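Local coordinates for S-adenosylmethionine:tRNA ribosyltransferase-isomerase (Thermus thermophilus, PDB 1WDI), which probably transfers and isomerises the ribose of S-adenosylmethionine onto the 7-aminomethyl-7-deazaguanine of tRNA, forming epoxyqueuosine during queuosine biosynthesis, at residues A[58-63]-A[204-209]; A[208-213]-A[232-237]. All blocks are in the same frame, centred on the assembly; numbering follows the deposited sequence.

Contact 1. Residues A[58-63]-A[204-209]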
# COMPACT_ATOMS: atom_id res chain seq x y z
N LEU A 58 11.03 1.21 -11.81
CA LEU A 58 10.03 1.79 -10.93
C LEU A 58 9.06 0.67 -10.53
O LEU A 58 8.39 0.09 -11.39
CB LEU A 58 9.31 2.92 -11.67
CG LEU A 58 8.67 4.09 -10.92
CD1 LEU A 58 9.66 4.70 -9.93
CD2 LEU A 58 8.25 5.14 -11.95
N VAL A 59 9.01 0.37 -9.24
CA VAL A 59 8.14 -0.69 -8.74
C VAL A 59 6.97 -0.12 -7.93
O VAL A 59 7.17 0.62 -6.96
CB VAL A 59 8.94 -1.68 -7.85
CG1 VAL A 59 8.07 -2.85 -7.42
CG2 VAL A 59 10.15 -2.20 -8.61
N PHE A 60 5.75 -0.47 -8.35
CA PHE A 60 4.52 -0.02 -7.70
C PHE A 60 3.81 -1.21 -7.07
O PHE A 60 4.19 -2.37 -7.28
CB PHE A 60 3.51 0.54 -8.72
CG PHE A 60 4.03 1.64 -9.58
CD1 PHE A 60 4.90 1.37 -10.64
CD2 PHE A 60 3.61 2.95 -9.38
CE1 PHE A 60 5.33 2.40 -11.49
CE2 PHE A 60 4.04 3.99 -10.22
CZ PHE A 60 4.90 3.70 -11.27
N ASN A 61 2.76 -0.91 -6.33
CA ASN A 61 1.96 -1.97 -5.74
C ASN A 61 0.54 -1.77 -6.26
O ASN A 61 0.04 -0.65 -6.34
CB ASN A 61 1.99 -1.89 -4.21
CG ASN A 61 0.82 -1.11 -3.63
OD1 ASN A 61 -0.31 -1.59 -3.63
ND2 ASN A 61 1.10 0.10 -3.15
N GLU A 62 -0.10 -2.86 -6.66
CA GLU A 62 -1.48 -2.80 -7.11
C GLU A 62 -2.23 -3.77 -6.22
O GLU A 62 -1.93 -4.96 -6.19
CB GLU A 62 -1.61 -3.21 -8.58
CG GLU A 62 -0.91 -4.49 -8.97
CD GLU A 62 -1.23 -4.92 -10.39
OE1 GLU A 62 -1.28 -4.05 -11.29
OE2 GLU A 62 -1.44 -6.13 -10.62
N SER A 63 -3.18 -3.24 -5.46
CA SER A 63 -3.97 -4.06 -4.55
C SER A 63 -4.84 -5.07 -5.27
O SER A 63 -5.48 -4.76 -6.27
CB SER A 63 -4.85 -3.17 -3.66
OG SER A 63 -4.05 -2.38 -2.79
N LEU A 204 8.35 -0.07 -15.61
CA LEU A 204 7.20 0.09 -14.73
C LEU A 204 6.80 -1.32 -14.31
O LEU A 204 6.22 -2.07 -15.09
CB LEU A 204 6.06 0.77 -15.49
CG LEU A 204 6.40 2.13 -16.13
CD1 LEU A 204 5.19 2.65 -16.89
CD2 LEU A 204 6.82 3.14 -15.06
N ARG A 205 7.15 -1.69 -13.08
CA ARG A 205 6.86 -3.03 -12.57
C ARG A 205 5.86 -2.99 -11.41
O ARG A 205 5.92 -2.09 -10.57
CB ARG A 205 8.15 -3.69 -12.10
CG ARG A 205 9.26 -3.71 -13.13
CD ARG A 205 8.94 -4.64 -14.30
NE ARG A 205 10.06 -4.72 -15.23
CZ ARG A 205 10.16 -5.61 -16.21
NH1 ARG A 205 9.19 -6.50 -16.39
NH2 ARG A 205 11.22 -5.60 -17.00
N PHE A 206 4.96 -3.97 -11.36
CA PHE A 206 3.95 -4.01 -10.31
C PHE A 206 3.91 -5.30 -9.49
O PHE A 206 3.80 -6.41 -10.04
CB PHE A 206 2.55 -3.79 -10.92
CG PHE A 206 2.40 -2.48 -11.65
CD1 PHE A 206 3.01 -2.28 -12.89
CD2 PHE A 206 1.62 -1.46 -11.12
CE1 PHE A 206 2.85 -1.07 -13.58
CE2 PHE A 206 1.45 -0.25 -11.80
CZ PHE A 206 2.07 -0.06 -13.03
N LEU A 207 4.00 -5.17 -8.17
CA LEU A 207 3.89 -6.34 -7.30
C LEU A 207 2.48 -6.24 -6.72
O LEU A 207 1.80 -5.22 -6.87
CB LEU A 207 4.95 -6.34 -6.19
CG LEU A 207 5.17 -5.11 -5.30
CD1 LEU A 207 4.06 -4.99 -4.27
CD2 LEU A 207 6.51 -5.26 -4.61
N THR A 208 2.03 -7.30 -6.06
CA THR A 208 0.68 -7.33 -5.52
C THR A 208 0.53 -7.32 -4.01
O THR A 208 1.18 -8.09 -3.30
CB THR A 208 -0.07 -8.59 -6.03
OG1 THR A 208 0.05 -8.68 -7.46
CG2 THR A 208 -1.53 -8.53 -5.65
N LEU A 209 -0.32 -6.43 -3.51
CA LEU A 209 -0.61 -6.36 -2.09
C LEU A 209 -1.97 -7.05 -1.94
O LEU A 209 -2.94 -6.65 -2.58
CB LEU A 209 -0.73 -4.91 -1.61
CG LEU A 209 -1.25 -4.77 -0.17
CD1 LEU A 209 -0.26 -5.39 0.80
CD2 LEU A 209 -1.47 -3.30 0.17
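F60 and F206 sit side by side on one face of the sheet, their rings in an offset stack with centroids 4.9 Å apart and planes only 14° from parallel. The overlap is partial: CE2 of F206 lies 3.9 Å from CG of F60, and F60 CD1 rides over one face of the F206 ring, toward its rim. Both side chains adopt the same first torsion (chi1 -55° and -59°), with CG beside the backbone N, and this common setting keeps the rings aligned. Were F206 replaced by alanine, the F60 ring would probably lose its stacking partner and the E62 carboxylate the ring carbon CD2 beside it. L204 extends the apolar patch, its CD2 meeting the edge of the F60 ring at CE1 (3.9 Å) and also CD2 of L58; F189 packs edge-to-face on F60 from outside the pair.

Backbone hydrogen bonds join two parallel neighbours of a mixed sheet, strands 57-73 and 203-211. R205 serves both directions: its N gives a nearly straight bond to L58 O (2.7 Å), and its O receives F60 N. L207 repeats the scheme between F60 O and E62 N, whereas L209 N reaches E62 O only weakly, at 3.5 Å.

On the reverse face V59, N61 and L209 touch helix 258-266, and the branched L207 packs beside two of them, CD2 on V59 CG1 (4.0 Å) and CD1 on N61 CB. N61, partly exposed at the margin of this layer, has its side chain about 3 Å from a bound citrate, probably from the crystallisation liquor.

Charged groups keep to the periphery. The E62 side chain crosses F206 at about a right angle, its OE1 3.9 Å from F206 CB, while R205 turns its guanidinium away to a salt bridge with E203.

Contact 2. Residues A[208-213]-A[232-237]; sequences TLHVGP and PYAIPE
T208 and A234 form the close end of this contact, an antiparallel hydrogen-bonded pair in which T208 N donates to A234 O and A234 N to T208 O, each at 2.7 Å. One residue on, at the non-hydrogen-bonded pair L209 and Y233, the strands remain close, and Y233 CB comes within 3.2 Å of T208 O. The phenol of Y233 leads elsewhere, its OH bonded to S266.

H210 provides the side-chain packing. With CG beside the backbone N (chi1 -65°), the imidazole extends back along the partner strand, bringing NE2 3.5 Å from A234 CB; a methyl is small enough to sit this close to the imidazole. That NE2 is buried without a polar partner in the model. P232 CG rests 3.9 Å from H210 CB, and P232 O accepts H210 N.

The flanks are looser. V211 turns away from 232-237 and bonds through its backbone to strand 57-73, and P236 brings its CD no nearer than 4.5 Å to T208 N. P236 stands at the N-cap position before helix 237-248. The pairing is that of an antiparallel step in a mixed sheet, where strand 231-235 lies next to strand 203-211 and its chain then runs straight into that helix.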
# COMPACT_ATOMS: atom_id res chain seq x y z
N THR A 208 2.03 -7.30 -6.06
CA THR A 208 0.68 -7.33 -5.52
C THR A 208 0.53 -7.32 -4.01
O THR A 208 1.18 -8.09 -3.30
CB THR A 208 -0.07 -8.59 -6.03
OG1 THR A 208 0.05 -8.68 -7.46
CG2 THR A 208 -1.53 -8.53 -5.65
N LEU A 209 -0.32 -6.43 -3.51
CA LEU A 209 -0.61 -6.36 -2.09
C LEU A 209 -1.97 -7.05 -1.94
O LEU A 209 -2.94 -6.65 -2.58
CB LEU A 209 -0.73 -4.91 -1.61
CG LEU A 209 -1.25 -4.77 -0.17
CD1 LEU A 209 -0.26 -5.39 0.80
CD2 LEU A 209 -1.47 -3.30 0.17
N HIS A 210 -2.04 -8.10 -1.13
CA HIS A 210 -3.32 -8.80 -0.95
C HIS A 210 -4.18 -8.07 0.08
O HIS A 210 -3.72 -7.77 1.18
CB HIS A 210 -3.09 -10.24 -0.47
CG HIS A 210 -2.40 -11.11 -1.48
ND1 HIS A 210 -2.74 -11.12 -2.81
CD2 HIS A 210 -1.40 -12.01 -1.33
CE1 HIS A 210 -1.98 -12.00 -3.45
NE2 HIS A 210 -1.17 -12.56 -2.57
N VAL A 211 -5.42 -7.78 -0.29
CA VAL A 211 -6.35 -7.11 0.62
C VAL A 211 -7.70 -7.80 0.53
O VAL A 211 -7.90 -8.68 -0.31
CB VAL A 211 -6.56 -5.62 0.24
CG1 VAL A 211 -5.21 -4.91 0.14
CG2 VAL A 211 -7.34 -5.50 -1.06
N GLY A 212 -8.63 -7.40 1.39
CA GLY A 212 -9.96 -8.00 1.36
C GLY A 212 -10.21 -9.01 2.46
O GLY A 212 -9.28 -9.41 3.16
N PRO A 213 -11.47 -9.45 2.62
CA PRO A 213 -11.89 -10.43 3.63
C PRO A 213 -11.03 -11.68 3.68
O PRO A 213 -10.73 -12.19 4.76
CB PRO A 213 -13.33 -10.74 3.22
CG PRO A 213 -13.79 -9.45 2.62
CD PRO A 213 -12.61 -9.05 1.78
N PRO A 232 0.42 -9.10 3.64
CA PRO A 232 0.49 -10.23 2.71
C PRO A 232 0.65 -9.68 1.30
O PRO A 232 -0.07 -8.77 0.90
CB PRO A 232 -0.85 -10.93 2.92
CG PRO A 232 -1.78 -9.77 3.17
CD PRO A 232 -0.97 -8.88 4.10
N TYR A 233 1.60 -10.22 0.54
CA TYR A 233 1.86 -9.73 -0.81
C TYR A 233 2.29 -10.84 -1.75
O TYR A 233 2.59 -11.96 -1.33
CB TYR A 233 2.97 -8.67 -0.76
CG TYR A 233 4.28 -9.24 -0.26
CD1 TYR A 233 5.13 -9.95 -1.11
CD2 TYR A 233 4.63 -9.13 1.09
CE1 TYR A 233 6.30 -10.54 -0.63
CE2 TYR A 233 5.79 -9.71 1.58
CZ TYR A 233 6.62 -10.42 0.72
OH TYR A 233 7.78 -10.99 1.21
N ALA A 234 2.35 -10.52 -3.03
CA ALA A 234 2.78 -11.47 -4.04
C ALA A 234 3.65 -10.73 -5.04
O ALA A 234 3.28 -9.66 -5.51
CB ALA A 234 1.58 -12.11 -4.73
N ILE A 235 4.80 -11.30 -5.35
CA ILE A 235 5.70 -10.70 -6.32
C ILE A 235 5.75 -11.56 -7.57
O ILE A 235 6.23 -12.70 -7.54
CB ILE A 235 7.12 -10.55 -5.76
CG1 ILE A 235 7.10 -9.67 -4.50
CG2 ILE A 235 8.03 -9.96 -6.83
CD1 ILE A 235 8.45 -9.45 -3.91
N PRO A 236 5.25 -11.04 -8.70
CA PRO A 236 5.24 -11.76 -9.97
C PRO A 236 6.66 -12.18 -10.36
O PRO A 236 7.63 -11.47 -10.06
CB PRO A 236 4.65 -10.75 -10.95
CG PRO A 236 3.71 -9.97 -10.08
CD PRO A 236 4.54 -9.75 -8.83
N GLU A 237 6.77 -13.31 -11.05
CA GLU A 237 8.06 -13.81 -11.48
C GLU A 237 8.83 -12.79 -12.32
O GLU A 237 10.03 -12.62 -12.15
CB GLU A 237 7.88 -15.09 -12.29
CG GLU A 237 7.17 -16.20 -11.55
CD GLU A 237 6.66 -17.26 -12.49
OE1 GLU A 237 7.49 -17.99 -13.08
OE2 GLU A 237 5.43 -17.37 -12.65

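Overall arrangement
Strand 203-211 is common to both contacts: contact 1 joins it in parallel to strand 57-73, and contact 2 joins it antiparallel to strand 231-235, so the three are consecutive neighbours in one mixed sheet. T208 and L209 belong to both pairings. Contact 1 is the more buried and larger (654 Å² against 327 Å²), and relies on aromatic and aliphatic side chains packed between helix 191-199 on the F60 face and helix 258-266 on the V59 face. Both rest on main-chain bonds, but contact 2, nearer the surface, adds little side-chain packing beyond H210 against P232 and A234. The two meet where L207 CB lies 3.8 Å from A234 O and P236 CG approaches F206 O.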